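Local coordinates for tryptophan synthase alpha-subunit (Pyrococcus furiosus, PDB 1GEQ), which catalyses the aldol cleavage of indoleglycerol phosphate to indole and glyceraldehyde 3-phosphate, part of the last step of tryptophan biosynthesis, at residues N99-A104 / D110-V115; E124-A129 / I134-L139. One frame throughout, in Å; residues are numbered along the deposited sequence.

Contact 1. Residues N99-A104 / D110-V115; sequences NFLAEA and DGILVV
L101 on the helical segment N99-A104 lies level with I112 on the strand within D110-V115, with 8.4 Å between L101 CA and I112 CA. No hydrogen bond crosses that gap. The helix satisfies its own backbone, as in the bond from A104 N to F100 O, and the strand bonds to its neighbours in the sheet, as G111 does with L85. What joins helix and strand is therefore purely apolar, and it converges on a single methyl, I112 CD1. L101 brings CD2 to within 3.8 Å of I112 CD1, the two side chains crossing at about a right angle. The CB of L101 does not point at the strand, but with CD1 extended (chi2 -177°) the other branch, CD2, is the one that drops toward I112. This is the layering of a TIM barrel: helix 97-107 lies outside the parallel strand 111-114, and I112 projects outward from the barrel wall against the helix. A beta-branched residue suits such a strand, and its longer arm can span to the helix. With CG1 swung anti to the backbone N (chi1 -175°), I112 also sends CD1 to F100, where it meets CE2 of the ring at 4.0 Å in an oblique approach. F100 offers just this CE2 corner to the strand; its ring stacks edge-to-face with F69 of helix 65-76 and also touches L85 of strand 83-87. F125 of helix 122-132 packs against both L101 and I112.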
loop_
_atom_site.group_PDB
_atom_site.type_symbol
_atom_site.label_atom_id
_atom_site.label_comp_id
_atom_site.label_asym_id
_atom_site.label_seq_id
_atom_site.Cartn_x
_atom_site.Cartn_y
_atom_site.Cartn_z
ATOM N N ASN A 99 -5.547 7.440 19.023
ATOM C CA ASN A 99 -6.316 8.489 18.356
ATOM C C ASN A 99 -6.322 8.277 16.847
ATOM O O ASN A 99 -7.366 8.347 16.203
ATOM C CB ASN A 99 -5.722 9.877 18.629
ATOM C CG ASN A 99 -5.909 10.330 20.060
ATOM O OD1 ASN A 99 -6.659 9.727 20.825
ATOM N ND2 ASN A 99 -5.231 11.415 20.430
ATOM N N PHE A 100 -5.140 8.027 16.291
ATOM C CA PHE A 100 -4.992 7.828 14.856
ATOM C C PHE A 100 -5.810 6.649 14.356
ATOM O O PHE A 100 -6.660 6.801 13.476
ATOM C CB PHE A 100 -3.517 7.612 14.502
ATOM C CG PHE A 100 -3.226 7.721 13.031
ATOM C CD1 PHE A 100 -2.629 8.866 12.512
ATOM C CD2 PHE A 100 -3.567 6.691 12.159
ATOM C CE1 PHE A 100 -2.378 8.988 11.147
ATOM C CE2 PHE A 100 -3.321 6.803 10.790
ATOM C CZ PHE A 100 -2.726 7.954 10.283
ATOM N N LEU A 101 -5.551 5.472 14.915
ATOM C CA LEU A 101 -6.260 4.265 14.509
ATOM C C LEU A 101 -7.778 4.420 14.609
ATOM O O LEU A 101 -8.519 3.950 13.742
ATOM C CB LEU A 101 -5.785 3.076 15.352
ATOM C CG LEU A 101 -4.303 2.717 15.195
ATOM C CD1 LEU A 101 -3.977 1.476 16.015
ATOM C CD2 LEU A 101 -3.987 2.478 13.726
ATOM N N ALA A 102 -8.235 5.094 15.660
ATOM C CA ALA A 102 -9.665 5.309 15.875
ATOM C C ALA A 102 -10.304 6.136 14.758
ATOM O O ALA A 102 -11.335 5.754 14.200
ATOM C CB ALA A 102 -9.891 5.996 17.218
ATOM N N GLU A 103 -9.694 7.274 14.443
ATOM C CA GLU A 103 -10.220 8.140 13.396
ATOM C C GLU A 103 -10.107 7.448 12.037
ATOM O O GLU A 103 -10.957 7.627 11.168
ATOM C CB GLU A 103 -9.464 9.472 13.382
ATOM C CG GLU A 103 -10.122 10.560 12.536
ATOM C CD GLU A 103 -9.427 11.904 12.678
ATOM O OE1 GLU A 103 -9.935 12.907 12.128
ATOM O OE2 GLU A 103 -8.368 11.958 13.340
ATOM N N ALA A 104 -9.058 6.647 11.861
ATOM C CA ALA A 104 -8.861 5.929 10.605
ATOM C C ALA A 104 -10.018 4.960 10.407
ATOM O O ALA A 104 -10.635 4.907 9.339
ATOM C CB ALA A 104 -7.539 5.170 10.632
ATOM N N ASP A 110 -9.659 -0.013 6.411
ATOM C CA ASP A 110 -9.706 -1.414 6.824
ATOM C C ASP A 110 -8.410 -1.922 7.450
ATOM O O ASP A 110 -8.431 -2.645 8.450
ATOM C CB ASP A 110 -10.071 -2.282 5.628
ATOM C CG ASP A 110 -11.361 -1.844 4.977
ATOM O OD1 ASP A 110 -11.309 -1.273 3.869
ATOM O OD2 ASP A 110 -12.426 -2.063 5.588
ATOM N N GLY A 111 -7.283 -1.540 6.860
ATOM C CA GLY A 111 -6.011 -1.989 7.386
ATOM C C GLY A 111 -4.979 -0.887 7.410
ATOM O O GLY A 111 -5.162 0.162 6.790
ATOM N N ILE A 112 -3.891 -1.123 8.138
ATOM C CA ILE A 112 -2.832 -0.131 8.226
ATOM C C ILE A 112 -1.443 -0.751 8.139
ATOM O O ILE A 112 -1.181 -1.842 8.658
ATOM C CB ILE A 112 -2.927 0.688 9.526
ATOM C CG1 ILE A 112 -1.873 1.801 9.509
ATOM C CG2 ILE A 112 -2.726 -0.219 10.731
ATOM C CD1 ILE A 112 -2.216 2.983 10.389
ATOM N N LEU A 113 -0.560 -0.029 7.461
ATOM C CA LEU A 113 0.815 -0.450 7.280
ATOM C C LEU A 113 1.720 0.688 7.734
ATOM O O LEU A 113 1.692 1.780 7.162
ATOM C CB LEU A 113 1.082 -0.773 5.808
ATOM C CG LEU A 113 2.543 -0.977 5.376
ATOM C CD1 LEU A 113 3.241 -2.011 6.250
ATOM C CD2 LEU A 113 2.565 -1.422 3.925
ATOM N N VAL A 114 2.494 0.434 8.782
ATOM C CA VAL A 114 3.421 1.428 9.297
ATOM C C VAL A 114 4.800 0.988 8.821
ATOM O O VAL A 114 5.377 0.031 9.335
ATOM C CB VAL A 114 3.379 1.495 10.837
ATOM C CG1 VAL A 114 4.258 2.645 11.336
ATOM C CG2 VAL A 114 1.948 1.701 11.298
ATOM N N VAL A 115 5.298 1.697 7.819
ATOM C CA VAL A 115 6.580 1.429 7.185
ATOM C C VAL A 115 7.776 1.271 8.112
ATOM O O VAL A 115 8.523 0.299 8.014
ATOM C CB VAL A 115 6.911 2.542 6.170
ATOM C CG1 VAL A 115 8.150 2.176 5.383
ATOM C CG2 VAL A 115 5.732 2.758 5.242
#

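Contact 2. Residues E124-A129 / I134-L139; sequences EFTEIA and IKTVFL
T126 and F138 meet because each turns its reaching group anti to its own carbonyl carbon: CG2 in T126, and CG in F138, where chi1 is -72°. The methyl T126 CG2 then comes to the edge of the phenyl ring, near its plane, 3.5 Å from F138 CZ, and the side chains cross at about a right angle. Threonine serves both needs at this partly exposed position, for OG1 turns back along the helix to bond with the carbonyl of K123 while the methyl packs. T136 divides its branches likewise: its hydroxyl bonds to M155 O, and CG2 lies 3.7 Å from A129 CB. The F125 ring adds an oblique, looser touch, its CE2 4.5 Å from T136 CG2. The small side chain of A129 allows this approach to T136 and also brings A129 CB to 3.5 Å from I134 O. A tight turn at the helix end sets A129 CA and I134 CA 4.9 Å apart. There I134 N donates to A129 O across 2.8 Å in a nearly straight bond (170°), the donor tilted from the carbonyl plane. It ties the helix to the residue just before the strand. Between the short axes the approach is 8.5 Å and the directions differ by 148°, the roughly antiparallel course expected of a helix leading into the next strand of a beta-alpha-beta unit, here strand 111-114, helix 122-132 and strand 135-140. Beyond the contact, F125 reaches V114 of strand 111-114 and I128 touches L101 of helix 97-107, while T126 and F138 both touch M155 of helix 146-155, so helix 122-132 is packed between its two neighbouring helices over the barrel wall.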
loop_
_atom_site.group_PDB
_atom_site.type_symbol
_atom_site.label_atom_id
_atom_site.label_comp_id
_atom_site.label_asym_id
_atom_site.label_seq_id
_atom_site.Cartn_x
_atom_site.Cartn_y
_atom_site.Cartn_z
ATOM N N GLU A 124 2.669 -3.688 21.114
ATOM C CA GLU A 124 1.718 -2.706 21.620
ATOM C C GLU A 124 0.795 -2.272 20.491
ATOM O O GLU A 124 -0.427 -2.245 20.638
ATOM C CB GLU A 124 2.459 -1.483 22.154
ATOM C CG GLU A 124 1.552 -0.397 22.693
ATOM C CD GLU A 124 2.263 0.932 22.849
ATOM O OE1 GLU A 124 2.621 1.544 21.817
ATOM O OE2 GLU A 124 2.469 1.365 24.000
ATOM N N PHE A 125 1.399 -1.932 19.358
ATOM C CA PHE A 125 0.647 -1.487 18.197
ATOM C C PHE A 125 -0.416 -2.490 17.761
ATOM O O PHE A 125 -1.579 -2.129 17.578
ATOM C CB PHE A 125 1.594 -1.214 17.029
ATOM C CG PHE A 125 0.909 -0.632 15.834
ATOM C CD1 PHE A 125 0.456 0.685 15.850
ATOM C CD2 PHE A 125 0.652 -1.417 14.717
ATOM C CE1 PHE A 125 -0.241 1.207 14.769
ATOM C CE2 PHE A 125 -0.048 -0.903 13.633
ATOM C CZ PHE A 125 -0.497 0.411 13.661
ATOM N N THR A 126 -0.015 -3.747 17.590
ATOM C CA THR A 126 -0.941 -4.793 17.160
ATOM C C THR A 126 -2.100 -4.961 18.134
ATOM O O THR A 126 -3.218 -5.302 17.738
ATOM C CB THR A 126 -0.225 -6.157 17.016
ATOM O OG1 THR A 126 0.332 -6.544 18.277
ATOM C CG2 THR A 126 0.884 -6.065 15.984
ATOM N N GLU A 127 -1.820 -4.719 19.410
ATOM C CA GLU A 127 -2.819 -4.831 20.464
ATOM C C GLU A 127 -3.924 -3.801 20.270
ATOM O O GLU A 127 -5.111 -4.131 20.252
ATOM C CB GLU A 127 -2.150 -4.609 21.820
ATOM C CG GLU A 127 -3.102 -4.551 22.992
ATOM C CD GLU A 127 -2.391 -4.245 24.303
ATOM O OE1 GLU A 127 -1.565 -5.074 24.745
ATOM O OE2 GLU A 127 -2.658 -3.170 24.885
ATOM N N ILE A 128 -3.512 -2.548 20.126
ATOM C CA ILE A 128 -4.432 -1.432 19.942
ATOM C C ILE A 128 -5.180 -1.515 18.612
ATOM O O ILE A 128 -6.369 -1.202 18.537
ATOM C CB ILE A 128 -3.660 -0.110 20.012
ATOM C CG1 ILE A 128 -2.931 -0.027 21.356
ATOM C CG2 ILE A 128 -4.604 1.064 19.835
ATOM C CD1 ILE A 128 -1.809 0.986 21.388
ATOM N N ALA A 129 -4.477 -1.933 17.563
ATOM C CA ALA A 129 -5.088 -2.059 16.248
ATOM C C ALA A 129 -6.278 -3.001 16.346
ATOM O O ALA A 129 -7.365 -2.715 15.843
ATOM C CB ALA A 129 -4.072 -2.603 15.248
ATOM N N ILE A 134 -8.827 -2.492 13.515
ATOM C CA ILE A 134 -8.053 -2.243 12.305
ATOM C C ILE A 134 -7.118 -3.412 12.029
ATOM O O ILE A 134 -6.419 -3.881 12.925
ATOM C CB ILE A 134 -7.219 -0.944 12.428
ATOM C CG1 ILE A 134 -8.153 0.268 12.407
ATOM C CG2 ILE A 134 -6.207 -0.850 11.275
ATOM C CD1 ILE A 134 -8.878 0.452 11.079
ATOM N N LYS A 135 -7.115 -3.886 10.789
ATOM C CA LYS A 135 -6.256 -4.999 10.407
ATOM C C LYS A 135 -4.820 -4.531 10.185
ATOM O O LYS A 135 -4.576 -3.426 9.685
ATOM C CB LYS A 135 -6.794 -5.675 9.144
ATOM C CG LYS A 135 -7.988 -6.595 9.407
ATOM C CD LYS A 135 -8.531 -7.198 8.115
ATOM C CE LYS A 135 -9.650 -8.198 8.402
ATOM N NZ LYS A 135 -10.224 -8.751 7.141
ATOM N N THR A 136 -3.867 -5.379 10.555
ATOM C CA THR A 136 -2.465 -5.024 10.419
ATOM C C THR A 136 -1.804 -5.593 9.175
ATOM O O THR A 136 -2.068 -6.726 8.772
ATOM C CB THR A 136 -1.649 -5.497 11.642
ATOM O OG1 THR A 136 -1.805 -6.913 11.792
ATOM C CG2 THR A 136 -2.122 -4.793 12.917
ATOM N N VAL A 137 -0.949 -4.779 8.570
ATOM C CA VAL A 137 -0.183 -5.179 7.399
ATOM C C VAL A 137 1.270 -4.893 7.770
ATOM O O VAL A 137 1.596 -3.791 8.209
ATOM C CB VAL A 137 -0.552 -4.339 6.160
ATOM C CG1 VAL A 137 0.292 -4.768 4.958
ATOM C CG2 VAL A 137 -2.013 -4.488 5.856
ATOM N N PHE A 138 2.135 -5.894 7.624
ATOM C CA PHE A 138 3.553 -5.729 7.920
ATOM C C PHE A 138 4.354 -6.035 6.670
ATOM O O PHE A 138 3.953 -6.860 5.851
ATOM C CB PHE A 138 4.002 -6.661 9.044
ATOM C CG PHE A 138 3.494 -6.260 10.390
ATOM C CD1 PHE A 138 2.346 -6.842 10.915
ATOM C CD2 PHE A 138 4.158 -5.286 11.133
ATOM C CE1 PHE A 138 1.865 -6.465 12.165
ATOM C CE2 PHE A 138 3.682 -4.898 12.393
ATOM C CZ PHE A 138 2.532 -5.492 12.908
ATOM N N LEU A 139 5.495 -5.377 6.528
ATOM C CA LEU A 139 6.303 -5.614 5.351
ATOM C C LEU A 139 7.545 -6.441 5.632
ATOM O O LEU A 139 8.000 -6.557 6.770
ATOM C CB LEU A 139 6.674 -4.279 4.691
ATOM C CG LEU A 139 7.797 -3.407 5.235
ATOM C CD1 LEU A 139 9.135 -3.969 4.784
ATOM C CD2 LEU A 139 7.625 -1.979 4.708
#

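How the contacts relate
The two contacts follow one another along the chain, contact 1 closing before contact 2 opens, and their centres lie 8 Å apart on the same side of the molecule. Each pairs an outer helix with the strand that follows it, and those strands, 111-114 and 135-140, are parallel neighbours in the eight-stranded barrel. Probable hydrogen bonds join them, from I112 N to K135 O and from V137 N to I112 O, both 2.9 Å, while I112 CG2 packs on I134 CG2 at 3.6 Å. The contacts thus form consecutive sectors of the TIM barrel, a continuous stretch of wall and helical coat in the scaffold that carries the active site.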